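Local coordinates for protein cytosol aminopeptidase (Staphylococcus aureus subsp. aureus, PDB 3KZW) that probably catalyses the metal-dependent release of N-terminal residues, leucine in particular, from peptides in the bacterial cytosol, at residues A[156-162]-A[200-205]; A[195-199]-A[318-323]; A[206-211]-A[304-308]. All coordinates share one frame; numbering follows the deposited sequence.

Contact 1: A[156-162]-A[200-205]; sequences ERATYEF and INLARD
Tyr160 lies against one side of helix 188-208, touching Asn201 and Arg204 along its length and Asp205 at its tip. Its CG is anti to the backbone N (chi1 174°), beside the carbonyl carbon, which sets the ring against Arg204 CD and its hydroxyl at Asp205. At the root, Tyr160 CB sits 3.3 Å from Arg204 NH1. Further out, CD1 comes obliquely to the amide of Asn201, 3.4 Å from its CG. Arg204 CD covers one face of the ring in a CH-pi contact, 3.8 Å from the ring centroid. At the tip, Tyr160 OH donates to Asp205 OD1 over 2.7 Å, on the anti side of the carboxylate. The hydroxyl also bonds Asn208 ND2. Phe162 turns its ring edge to Asp205 OD1, with CD1 at 3.5 Å.

Two helix side chains hold backbone carbonyls at the end of helix 144-157. Asn201 ND2 gives a nearly straight bond (171°) of 2.9 Å to Glu156 O, coming from above the carbonyl plane. Arg204 NH1 meets a lone pair of Arg157 O at 2.8 Å, in the carbonyl plane. Arg204 NH1 also bonds Asn201 OD1, while NE and NH2 bind Pro500 O and Asn495 O. Four oxygens thus fix the position and rotation of the guanidinium. Its charge, near helix-end carbonyls, would probably strengthen these bonds and fix the turn of residues 157-160 onto helix 188-208.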
ATOM      1  N   GLU A 156     -14.881  -6.917  42.234  1.00  2.66           N
ATOM      2  CA  GLU A 156     -15.724  -7.237  41.085  1.00  2.64           C
ATOM      3  C   GLU A 156     -15.003  -6.996  39.761  1.00  2.64           C
ATOM      4  O   GLU A 156     -15.066  -7.831  38.858  1.00  2.68           O
ATOM      5  CB  GLU A 156     -17.025  -6.427  41.128  1.00  2.64           C
ATOM      6  CG  GLU A 156     -17.958  -6.777  42.284  1.00  2.67           C
ATOM      7  CD  GLU A 156     -18.660  -8.120  42.109  1.00  2.78           C
ATOM      8  OE1 GLU A 156     -18.727  -8.632  40.968  1.00  2.79           O
ATOM      9  OE2 GLU A 156     -19.155  -8.663  43.122  1.00  2.83           O
ATOM     10  N   ARG A 157     -14.315  -5.860  39.657  1.00  2.64           N
ATOM     11  CA  ARG A 157     -13.686  -5.446  38.402  1.00  2.64           C
ATOM     12  C   ARG A 157     -12.481  -6.306  38.010  1.00  2.65           C
ATOM     13  O   ARG A 157     -12.342  -6.683  36.843  1.00  2.69           O
ATOM     14  CB  ARG A 157     -13.305  -3.962  38.434  1.00  2.55           C
ATOM     15  CG  ARG A 157     -12.792  -3.450  37.092  1.00  2.71           C
ATOM     16  CD  ARG A 157     -12.679  -1.943  37.019  1.00  2.68           C
ATOM     17  NE  ARG A 157     -11.681  -1.417  37.942  1.00  2.80           N
ATOM     18  CZ  ARG A 157     -11.012  -0.280  37.759  1.00  2.96           C
ATOM     19  NH1 ARG A 157     -11.217   0.458  36.668  1.00  2.77           N
ATOM     20  NH2 ARG A 157     -10.129   0.118  38.671  1.00  2.92           N
ATOM     21  N   ALA A 158     -11.621  -6.612  38.979  1.00  2.63           N
ATOM     22  CA  ALA A 158     -10.397  -7.369  38.715  1.00  2.65           C
ATOM     23  C   ALA A 158     -10.667  -8.848  38.443  1.00  2.66           C
ATOM     24  O   ALA A 158      -9.886  -9.511  37.758  1.00  2.66           O
ATOM     25  CB  ALA A 158      -9.420  -7.216  39.866  1.00  2.63           C
ATOM     26  N   THR A 159     -11.778  -9.352  38.978  1.00  2.63           N
ATOM     27  CA  THR A 159     -12.116 -10.772  38.890  1.00  2.63           C
ATOM     28  C   THR A 159     -13.102 -11.078  37.761  1.00  2.62           C
ATOM     29  O   THR A 159     -13.608 -12.196  37.655  1.00  2.64           O
ATOM     30  CB  THR A 159     -12.703 -11.281  40.216  1.00  2.62           C
ATOM     31  OG1 THR A 159     -13.893 -10.545  40.522  1.00  2.65           O
ATOM     32  CG2 THR A 159     -11.700 -11.111  41.346  1.00  2.66           C
ATOM     33  N   TYR A 160     -13.367 -10.080  36.923  1.00  2.62           N
ATOM     34  CA  TYR A 160     -14.325 -10.205  35.829  1.00  2.64           C
ATOM     35  C   TYR A 160     -13.871 -11.224  34.786  1.00  2.66           C
ATOM     36  O   TYR A 160     -12.687 -11.304  34.453  1.00  2.67           O
ATOM     37  CB  TYR A 160     -14.559  -8.837  35.175  1.00  2.61           C
ATOM     38  CG  TYR A 160     -15.435  -8.858  33.942  1.00  2.56           C
ATOM     39  CD1 TYR A 160     -16.823  -8.897  34.051  1.00  2.57           C
ATOM     40  CD2 TYR A 160     -14.875  -8.829  32.665  1.00  2.55           C
ATOM     41  CE1 TYR A 160     -17.632  -8.913  32.921  1.00  2.63           C
ATOM     42  CE2 TYR A 160     -15.676  -8.846  31.528  1.00  2.59           C
ATOM     43  CZ  TYR A 160     -17.051  -8.889  31.664  1.00  2.62           C
ATOM     44  OH  TYR A 160     -17.847  -8.903  30.546  1.00  2.61           O
ATOM     45  N   GLU A 161     -14.824 -12.011  34.294  1.00  2.63           N
ATOM     46  CA  GLU A 161     -14.589 -12.896  33.156  1.00  2.68           C
ATOM     47  C   GLU A 161     -15.845 -13.068  32.310  1.00  2.68           C
ATOM     48  O   GLU A 161     -16.960 -13.099  32.837  1.00  2.71           O
ATOM     49  CB  GLU A 161     -14.014 -14.252  33.596  1.00  2.68           C
ATOM     50  CG  GLU A 161     -14.825 -15.002  34.649  1.00  2.84           C
ATOM     51  CD  GLU A 161     -14.145 -16.285  35.128  1.00  2.99           C
ATOM     52  OE1 GLU A 161     -13.565 -17.021  34.292  1.00  2.98           O
ATOM     53  OE2 GLU A 161     -14.205 -16.559  36.347  1.00  2.89           O
ATOM     54  N   PHE A 162     -15.650 -13.156  30.996  1.00  2.67           N
ATOM     55  CA  PHE A 162     -16.739 -13.364  30.046  1.00  2.66           C
ATOM     56  C   PHE A 162     -16.583 -14.739  29.387  1.00  2.66           C
ATOM     57  O   PHE A 162     -16.006 -14.869  28.302  1.00  2.65           O
ATOM     58  CB  PHE A 162     -16.755 -12.238  29.002  1.00  2.65           C
ATOM     59  CG  PHE A 162     -18.026 -12.162  28.201  1.00  2.62           C
ATOM     60  CD1 PHE A 162     -19.134 -11.485  28.695  1.00  2.62           C
ATOM     61  CD2 PHE A 162     -18.111 -12.756  26.946  1.00  2.60           C
ATOM     62  CE1 PHE A 162     -20.311 -11.410  27.956  1.00  2.62           C
ATOM     63  CE2 PHE A 162     -19.285 -12.686  26.203  1.00  2.58           C
ATOM     64  CZ  PHE A 162     -20.387 -12.011  26.708  1.00  2.59           C
ATOM     65  N   ILE A 200     -19.553  -1.422  36.155  1.00  2.65           N
ATOM     66  CA  ILE A 200     -18.489  -1.500  35.151  1.00  2.65           C
ATOM     67  C   ILE A 200     -18.577  -2.825  34.396  1.00  2.63           C
ATOM     68  O   ILE A 200     -18.454  -2.859  33.168  1.00  2.62           O
ATOM     69  CB  ILE A 200     -17.085  -1.311  35.788  1.00  2.63           C
ATOM     70  CG1 ILE A 200     -16.936   0.121  36.321  1.00  2.61           C
ATOM     71  CG2 ILE A 200     -15.978  -1.624  34.781  1.00  2.60           C
ATOM     72  CD1 ILE A 200     -15.765   0.329  37.260  1.00  2.61           C
ATOM     73  N   ASN A 201     -18.814  -3.904  35.138  1.00  2.64           N
ATOM     74  CA  ASN A 201     -18.957  -5.236  34.557  1.00  2.61           C
ATOM     75  C   ASN A 201     -20.205  -5.386  33.695  1.00  2.59           C
ATOM     76  O   ASN A 201     -20.211  -6.160  32.739  1.00  2.60           O
ATOM     77  CB  ASN A 201     -18.923  -6.308  35.651  1.00  2.61           C
ATOM     78  CG  ASN A 201     -17.547  -6.456  36.285  1.00  2.61           C
ATOM     79  OD1 ASN A 201     -16.572  -5.848  35.840  1.00  2.59           O
ATOM     80  ND2 ASN A 201     -17.464  -7.273  37.327  1.00  2.61           N
ATOM     81  N   LEU A 202     -21.257  -4.645  34.038  1.00  2.61           N
ATOM     82  CA  LEU A 202     -22.481  -4.626  33.242  1.00  2.65           C
ATOM     83  C   LEU A 202     -22.199  -4.026  31.868  1.00  2.67           C
ATOM     84  O   LEU A 202     -22.668  -4.543  30.853  1.00  2.70           O
ATOM     85  CB  LEU A 202     -23.593  -3.843  33.953  1.00  2.65           C
ATOM     86  CG  LEU A 202     -24.925  -3.674  33.205  1.00  2.66           C
ATOM     87  CD1 LEU A 202     -25.686  -4.993  33.095  1.00  2.64           C
ATOM     88  CD2 LEU A 202     -25.789  -2.614  33.865  1.00  2.67           C
ATOM     89  N   ALA A 203     -21.432  -2.937  31.855  1.00  2.68           N
ATOM     90  CA  ALA A 203     -21.005  -2.284  30.622  1.00  2.65           C
ATOM     91  C   ALA A 203     -20.113  -3.216  29.802  1.00  2.67           C
ATOM     92  O   ALA A 203     -20.262  -3.315  28.578  1.00  2.68           O
ATOM     93  CB  ALA A 203     -20.283  -0.986  30.937  1.00  2.60           C
ATOM     94  N   ARG A 204     -19.201  -3.902  30.491  1.00  2.63           N
ATOM     95  CA  ARG A 204     -18.304  -4.877  29.875  1.00  2.63           C
ATOM     96  C   ARG A 204     -19.061  -6.018  29.207  1.00  2.64           C
ATOM     97  O   ARG A 204     -18.684  -6.458  28.121  1.00  2.71           O
ATOM     98  CB  ARG A 204     -17.345  -5.453  30.916  1.00  2.64           C
ATOM     99  CG  ARG A 204     -16.171  -4.569  31.263  1.00  2.57           C
ATOM    100  CD  ARG A 204     -15.426  -5.151  32.443  1.00  2.60           C
ATOM    101  NE  ARG A 204     -14.074  -4.621  32.561  1.00  2.65           N
ATOM    102  CZ  ARG A 204     -13.242  -4.895  33.559  1.00  2.63           C
ATOM    103  NH1 ARG A 204     -13.615  -5.692  34.550  1.00  2.53           N
ATOM    104  NH2 ARG A 204     -12.031  -4.361  33.571  1.00  2.75           N
ATOM    105  N   ASP A 205     -20.119  -6.495  29.863  1.00  2.64           N
ATOM    106  CA  ASP A 205     -20.947  -7.579  29.336  1.00  2.65           C
ATOM    107  C   ASP A 205     -21.594  -7.211  28.003  1.00  2.65           C
ATOM    108  O   ASP A 205     -21.591  -8.012  27.065  1.00  2.68           O
ATOM    109  CB  ASP A 205     -22.013  -7.999  30.354  1.00  2.64           C
ATOM    110  CG  ASP A 205     -21.478  -8.961  31.407  1.00  2.72           C
ATOM    111  OD1 ASP A 205     -20.348  -9.478  31.252  1.00  2.66           O
ATOM    112  OD2 ASP A 205     -22.202  -9.210  32.397  1.00  2.79           O
TER

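Contact 2: A[195-199]-A[318-323]; sequences SIGQS and EAASRL
The guanidinium of Arg322 meets Ser195 with one face and Gln198 with its edge. Ser195 CB lies 3.5 Å above the plane, toward the rim of the group. At the edge, Arg322 NH2 and NH1 both donate to a single atom, Gln198 OE1, at 2.9 and 3.0 Å. NH1 uses a lone pair in the carbonyl plane, whereas NH2 approaches from above it. The amide and guanidinium planes are 44° apart. A bend at chi3 (72°) in the arginine chain brings the group over Ser195 CB and up to Gln198.

Beside this polar pair the helices pack through small groups. Ser199 OG lies against Glu318 CG and Ala319 CB, and its proton goes to Ser195 O, 2.7 Å away in its own helix. Leu323 spreads its two methyls: CD2 reaches Ser195 OG at 3.4 Å, and CD1 reaches Ile196 CG1 at 4.2 Å. The short helix axes run roughly antiparallel, 8.9 Å apart.

Ser195 OG is bonded to Glu192 O in helix 188-208. Glu318 turns its carboxylate to His226 and makes a long salt bridge to Arg322 NH1. A neutral amide oxygen thus accepts twice from a guanidinium whose charge the Glu318 carboxylate would probably partly offset.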
ATOM      1  N   SER A 195     -20.956  -2.083  44.051  1.00  2.69           N
ATOM      2  CA  SER A 195     -22.010  -1.656  43.133  1.00  2.68           C
ATOM      3  C   SER A 195     -21.456  -0.871  41.942  1.00  2.66           C
ATOM      4  O   SER A 195     -22.004  -0.945  40.840  1.00  2.70           O
ATOM      5  CB  SER A 195     -23.091  -0.857  43.869  1.00  2.66           C
ATOM      6  OG  SER A 195     -22.544   0.289  44.492  1.00  2.74           O
ATOM      7  N   ILE A 196     -20.368  -0.135  42.167  1.00  2.62           N
ATOM      8  CA  ILE A 196     -19.662   0.561  41.086  1.00  2.63           C
ATOM      9  C   ILE A 196     -18.969  -0.457  40.175  1.00  2.66           C
ATOM     10  O   ILE A 196     -19.074  -0.377  38.949  1.00  2.62           O
ATOM     11  CB  ILE A 196     -18.648   1.611  41.630  1.00  2.61           C
ATOM     12  CG1 ILE A 196     -19.393   2.795  42.257  1.00  2.64           C
ATOM     13  CG2 ILE A 196     -17.709   2.097  40.525  1.00  2.57           C
ATOM     14  CD1 ILE A 196     -18.513   3.760  43.035  1.00  2.61           C
ATOM     15  N   GLY A 197     -18.279  -1.415  40.791  1.00  2.67           N
ATOM     16  CA  GLY A 197     -17.592  -2.485  40.071  1.00  2.61           C
ATOM     17  C   GLY A 197     -18.531  -3.332  39.232  1.00  2.68           C
ATOM     18  O   GLY A 197     -18.200  -3.702  38.102  1.00  2.69           O
ATOM     19  N   GLN A 198     -19.704  -3.636  39.785  1.00  2.69           N
ATOM     20  CA  GLN A 198     -20.732  -4.397  39.067  1.00  2.66           C
ATOM     21  C   GLN A 198     -21.358  -3.599  37.924  1.00  2.67           C
ATOM     22  O   GLN A 198     -21.821  -4.178  36.940  1.00  2.71           O
ATOM     23  CB  GLN A 198     -21.814  -4.890  40.027  1.00  2.61           C
ATOM     24  CG  GLN A 198     -21.393  -6.090  40.850  1.00  2.65           C
ATOM     25  CD  GLN A 198     -22.498  -6.626  41.739  1.00  2.74           C
ATOM     26  OE1 GLN A 198     -23.601  -6.077  41.788  1.00  2.78           O
ATOM     27  NE2 GLN A 198     -22.205  -7.709  42.451  1.00  2.72           N
ATOM     28  N   SER A 199     -21.364  -2.274  38.060  1.00  2.66           N
ATOM     29  CA  SER A 199     -21.829  -1.386  36.997  1.00  2.67           C
ATOM     30  C   SER A 199     -20.846  -1.367  35.832  1.00  2.66           C
ATOM     31  O   SER A 199     -21.254  -1.304  34.670  1.00  2.67           O
ATOM     32  CB  SER A 199     -22.043   0.031  37.530  1.00  2.65           C
ATOM     33  OG  SER A 199     -23.026   0.041  38.546  1.00  2.66           O
ATOM     34  N   GLU A 318     -26.599   3.008  35.965  1.00  2.67           N
ATOM     35  CA  GLU A 318     -26.748   1.859  36.860  1.00  2.63           C
ATOM     36  C   GLU A 318     -26.110   2.131  38.222  1.00  2.66           C
ATOM     37  O   GLU A 318     -26.696   1.813  39.262  1.00  2.69           O
ATOM     38  CB  GLU A 318     -26.153   0.595  36.221  1.00  2.61           C
ATOM     39  CG  GLU A 318     -26.028  -0.624  37.146  1.00  2.65           C
ATOM     40  CD  GLU A 318     -27.362  -1.297  37.473  1.00  2.82           C
ATOM     41  OE1 GLU A 318     -28.416  -0.849  36.977  1.00  2.89           O
ATOM     42  OE2 GLU A 318     -27.355  -2.291  38.231  1.00  2.88           O
ATOM     43  N   ALA A 319     -24.917   2.723  38.205  1.00  2.63           N
ATOM     44  CA  ALA A 319     -24.201   3.061  39.432  1.00  2.62           C
ATOM     45  C   ALA A 319     -24.905   4.175  40.202  1.00  2.66           C
ATOM     46  O   ALA A 319     -25.066   4.087  41.419  1.00  2.71           O
ATOM     47  CB  ALA A 319     -22.769   3.445  39.123  1.00  2.60           C
ATOM     48  N   ALA A 320     -25.335   5.210  39.485  1.00  2.63           N
ATOM     49  CA  ALA A 320     -26.008   6.354  40.094  1.00  2.64           C
ATOM     50  C   ALA A 320     -27.309   5.963  40.793  1.00  2.66           C
ATOM     51  O   ALA A 320     -27.616   6.478  41.873  1.00  2.70           O
ATOM     52  CB  ALA A 320     -26.261   7.439  39.054  1.00  2.61           C
ATOM     53  N   SER A 321     -28.057   5.047  40.182  1.00  2.65           N
ATOM     54  CA  SER A 321     -29.345   4.605  40.720  1.00  2.67           C
ATOM     55  C   SER A 321     -29.190   3.691  41.933  1.00  2.68           C
ATOM     56  O   SER A 321     -29.947   3.800  42.903  1.00  2.69           O
ATOM     57  CB  SER A 321     -30.185   3.923  39.637  1.00  2.66           C
ATOM     58  OG  SER A 321     -29.575   2.729  39.183  1.00  2.77           O
ATOM     59  N   ARG A 322     -28.204   2.796  41.875  1.00  2.68           N
ATOM     60  CA  ARG A 322     -27.924   1.873  42.978  1.00  2.68           C
ATOM     61  C   ARG A 322     -27.311   2.579  44.181  1.00  2.65           C
ATOM     62  O   ARG A 322     -27.482   2.136  45.316  1.00  2.65           O
ATOM     63  CB  ARG A 322     -27.026   0.724  42.519  1.00  2.66           C
ATOM     64  CG  ARG A 322     -27.773  -0.383  41.793  1.00  2.74           C
ATOM     65  CD  ARG A 322     -26.825  -1.459  41.292  1.00  2.83           C
ATOM     66  NE  ARG A 322     -26.282  -2.275  42.378  1.00  2.92           N
ATOM     67  CZ  ARG A 322     -25.379  -3.240  42.218  1.00  2.82           C
ATOM     68  NH1 ARG A 322     -24.903  -3.525  41.010  1.00  2.74           N
ATOM     69  NH2 ARG A 322     -24.950  -3.924  43.271  1.00  2.76           N
ATOM     70  N   LEU A 323     -26.597   3.672  43.924  1.00  2.65           N
ATOM     71  CA  LEU A 323     -26.059   4.510  44.991  1.00  2.66           C
ATOM     72  C   LEU A 323     -27.090   5.530  45.471  1.00  2.67           C
ATOM     73  O   LEU A 323     -26.860   6.228  46.462  1.00  2.68           O
ATOM     74  CB  LEU A 323     -24.778   5.221  44.537  1.00  2.67           C
ATOM     75  CG  LEU A 323     -23.541   4.369  44.231  1.00  2.65           C
ATOM     76  CD1 LEU A 323     -22.367   5.265  43.874  1.00  2.62           C
ATOM     77  CD2 LEU A 323     -23.185   3.453  45.393  1.00  2.61           C
TER

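Contact 3: A[206-211]-A[304-308]; sequences FSNMPP and KFDMC
Lys304 runs its side chain along the backbone that leaves helix 188-208 and ends on Asn208 O. Beyond CG the chain is fully extended. CB packs on Pro211 CD at 3.8 Å, CD passes Met209 O at 3.5 Å, and NZ donates to Asn208 O over 2.8 Å. That donor stands 35° out of the carbonyl plane. Phe305 closes the same side. Its ring edge faces Asn208 OD1, with CE1 at 3.7 Å. Lys304 CG rests over the centre of that ring's face.

On the other side of Lys304 the contact is looser, and a water mediates it in part. It lies 2.7 Å from Met209 O and 2.9 Å from Lys304 O, bridging the two segments, though its protons have further acceptors in reach. Nearby, Met307, bent at chi2 and chi3, lays CE 3.8 Å from Phe206 CB and SD near Ser207 CA.

Asp348 of a neighbouring subunit accepts from Lys304 N, so the loop also lies at a subunit contact. Asp306, further along the loop, forms a salt bridge with Lys283 and lies close to Asp288 and Glu367, consistent with the dinuclear metal active site of the leucine aminopeptidase family.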
ATOM      1  N   PHE A 206     -22.138  -5.998  27.920  1.00  2.64           N
ATOM      2  CA  PHE A 206     -22.716  -5.500  26.677  1.00  2.65           C
ATOM      3  C   PHE A 206     -21.662  -5.372  25.582  1.00  2.64           C
ATOM      4  O   PHE A 206     -21.923  -5.691  24.427  1.00  2.66           O
ATOM      5  CB  PHE A 206     -23.412  -4.152  26.893  1.00  2.66           C
ATOM      6  CG  PHE A 206     -24.756  -4.256  27.558  1.00  2.71           C
ATOM      7  CD1 PHE A 206     -25.771  -5.028  26.998  1.00  2.73           C
ATOM      8  CD2 PHE A 206     -25.016  -3.562  28.738  1.00  2.74           C
ATOM      9  CE1 PHE A 206     -27.020  -5.121  27.612  1.00  2.77           C
ATOM     10  CE2 PHE A 206     -26.261  -3.646  29.359  1.00  2.73           C
ATOM     11  CZ  PHE A 206     -27.266  -4.429  28.793  1.00  2.74           C
ATOM     12  N   SER A 207     -20.473  -4.910  25.960  1.00  2.64           N
ATOM     13  CA  SER A 207     -19.386  -4.698  25.013  1.00  2.63           C
ATOM     14  C   SER A 207     -18.813  -6.010  24.476  1.00  2.63           C
ATOM     15  O   SER A 207     -18.528  -6.125  23.286  1.00  2.66           O
ATOM     16  CB  SER A 207     -18.280  -3.858  25.652  1.00  2.62           C
ATOM     17  OG  SER A 207     -18.778  -2.608  26.093  1.00  2.67           O
ATOM     18  N   ASN A 208     -18.660  -6.995  25.357  1.00  2.62           N
ATOM     19  CA  ASN A 208     -18.112  -8.298  24.985  1.00  2.62           C
ATOM     20  C   ASN A 208     -19.064  -9.152  24.153  1.00  2.61           C
ATOM     21  O   ASN A 208     -18.637 -10.092  23.485  1.00  2.61           O
ATOM     22  CB  ASN A 208     -17.669  -9.072  26.231  1.00  2.59           C
ATOM     23  CG  ASN A 208     -16.240  -8.766  26.634  1.00  2.61           C
ATOM     24  OD1 ASN A 208     -15.340  -8.716  25.791  1.00  2.60           O
ATOM     25  ND2 ASN A 208     -16.020  -8.576  27.931  1.00  2.59           N
ATOM     26  N   MET A 209     -20.350  -8.816  24.201  1.00  2.63           N
ATOM     27  CA  MET A 209     -21.390  -9.541  23.482  1.00  2.62           C
ATOM     28  C   MET A 209     -21.112  -9.557  21.978  1.00  2.64           C
ATOM     29  O   MET A 209     -20.785  -8.513  21.408  1.00  2.66           O
ATOM     30  CB  MET A 209     -22.745  -8.889  23.746  1.00  2.64           C
ATOM     31  CG  MET A 209     -23.901  -9.862  23.781  1.00  2.80           C
ATOM     32  SD  MET A 209     -24.030 -10.687  25.377  1.00  3.32           S
ATOM     33  CE  MET A 209     -24.840  -9.388  26.338  1.00  2.84           C
ATOM     34  N   PRO A 210     -21.229 -10.740  21.336  1.00  2.61           N
ATOM     35  CA  PRO A 210     -21.028 -10.864  19.888  1.00  2.59           C
ATOM     36  C   PRO A 210     -22.057 -10.049  19.109  1.00  2.61           C
ATOM     37  O   PRO A 210     -23.223 -10.004  19.506  1.00  2.60           O
ATOM     38  CB  PRO A 210     -21.241 -12.358  19.624  1.00  2.60           C
ATOM     39  CG  PRO A 210     -21.078 -13.021  20.931  1.00  2.61           C
ATOM     40  CD  PRO A 210     -21.545 -12.040  21.952  1.00  2.61           C
ATOM     41  N   PRO A 211     -21.631  -9.403  18.005  1.00  2.64           N
ATOM     42  CA  PRO A 211     -22.499  -8.515  17.223  1.00  2.61           C
ATOM     43  C   PRO A 211     -23.676  -9.222  16.544  1.00  2.61           C
ATOM     44  O   PRO A 211     -24.682  -8.583  16.246  1.00  2.70           O
ATOM     45  CB  PRO A 211     -21.552  -7.928  16.174  1.00  2.55           C
ATOM     46  CG  PRO A 211     -20.446  -8.899  16.070  1.00  2.63           C
ATOM     47  CD  PRO A 211     -20.272  -9.473  17.439  1.00  2.67           C
ATOM     48  N   LYS A 304     -17.033  -4.909  17.475  1.00  2.77           N
ATOM     49  CA  LYS A 304     -18.196  -5.068  18.348  1.00  2.71           C
ATOM     50  C   LYS A 304     -18.096  -4.095  19.526  1.00  2.73           C
ATOM     51  O   LYS A 304     -19.087  -3.831  20.215  1.00  2.72           O
ATOM     52  CB  LYS A 304     -18.316  -6.515  18.843  1.00  2.68           C
ATOM     53  CG  LYS A 304     -17.185  -6.982  19.754  1.00  2.63           C
ATOM     54  CD  LYS A 304     -17.460  -8.365  20.310  1.00  2.60           C
ATOM     55  CE  LYS A 304     -16.308  -8.840  21.176  1.00  2.58           C
ATOM     56  NZ  LYS A 304     -16.509 -10.230  21.656  1.00  2.60           N
ATOM     57  N   PHE A 305     -16.891  -3.564  19.740  1.00  2.74           N
ATOM     58  CA  PHE A 305     -16.617  -2.605  20.811  1.00  2.72           C
ATOM     59  C   PHE A 305     -16.929  -1.162  20.406  1.00  2.70           C
ATOM     60  O   PHE A 305     -16.583  -0.219  21.119  1.00  2.72           O
ATOM     61  CB  PHE A 305     -15.157  -2.712  21.267  1.00  2.67           C
ATOM     62  CG  PHE A 305     -14.786  -4.051  21.848  1.00  2.67           C
ATOM     63  CD1 PHE A 305     -15.594  -4.669  22.799  1.00  2.68           C
ATOM     64  CD2 PHE A 305     -13.605  -4.681  21.465  1.00  2.68           C
ATOM     65  CE1 PHE A 305     -15.242  -5.905  23.343  1.00  2.67           C
ATOM     66  CE2 PHE A 305     -13.243  -5.915  22.006  1.00  2.66           C
ATOM     67  CZ  PHE A 305     -14.064  -6.527  22.946  1.00  2.63           C
ATOM     68  N   ASP A 306     -17.590  -0.989  19.265  1.00  2.74           N
ATOM     69  CA  ASP A 306     -17.928   0.346  18.781  1.00  2.74           C
ATOM     70  C   ASP A 306     -19.172   0.913  19.470  1.00  2.73           C
ATOM     71  O   ASP A 306     -19.620   2.015  19.141  1.00  2.80           O
ATOM     72  CB  ASP A 306     -18.102   0.347  17.259  1.00  2.69           C
ATOM     73  CG  ASP A 306     -17.564   1.615  16.616  1.00  3.01           C
ATOM     74  OD1 ASP A 306     -16.475   2.073  17.042  1.00  3.09           O
ATOM     75  OD2 ASP A 306     -18.215   2.151  15.687  1.00  3.04           O
ATOM     76  N   MET A 307     -19.723   0.152  20.415  1.00  2.69           N
ATOM     77  CA  MET A 307     -20.862   0.603  21.217  1.00  2.70           C
ATOM     78  C   MET A 307     -20.509   0.750  22.700  1.00  2.69           C
ATOM     79  O   MET A 307     -21.401   0.890  23.540  1.00  2.72           O
ATOM     80  CB  MET A 307     -22.083  -0.311  21.022  1.00  2.69           C
ATOM     81  CG  MET A 307     -21.794  -1.809  21.000  1.00  2.74           C
ATOM     82  SD  MET A 307     -21.179  -2.490  22.554  1.00  3.24           S
ATOM     83  CE  MET A 307     -22.601  -2.294  23.631  1.00  2.79           C
ATOM     84  N   CYS A 308     -19.211   0.726  23.007  1.00  2.66           N
ATOM     85  CA  CYS A 308     -18.710   0.913  24.372  1.00  2.67           C
ATOM     86  C   CYS A 308     -19.236   2.194  25.021  1.00  2.70           C
ATOM     87  O   CYS A 308     -19.548   2.211  26.214  1.00  2.76           O
ATOM     88  CB  CYS A 308     -17.179   0.912  24.392  1.00  2.63           C
ATOM     89  SG  CYS A 308     -16.428  -0.734  24.323  1.00  2.98           S
TER
HETATM   90  O   HOH W   1     -20.915  -5.818  21.328  1.00  2.00           O

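All three contacts share helix 188-208, in the order contact 2, contact 1, contact 3 toward its C-terminal end. Contacts 1 and 2 have centres about 12 Å apart, and contacts 1 and 3 about 13 Å. Each of these pairs touches, whereas contacts 2 and 3 have centres about 20 Å apart. Contact 1 ties in the end of helix 144-157, from the N-terminal family domain. Contacts 2 and 3 reach opposite ends of helix 308-322 in the catalytic domain. Along the chain the segments of contacts 1 and 2 alternate, contact 1 closes before contact 3 opens, and contact 3 nests inside contact 2. The helix thus probably connects the two domains and runs toward the probable metal site.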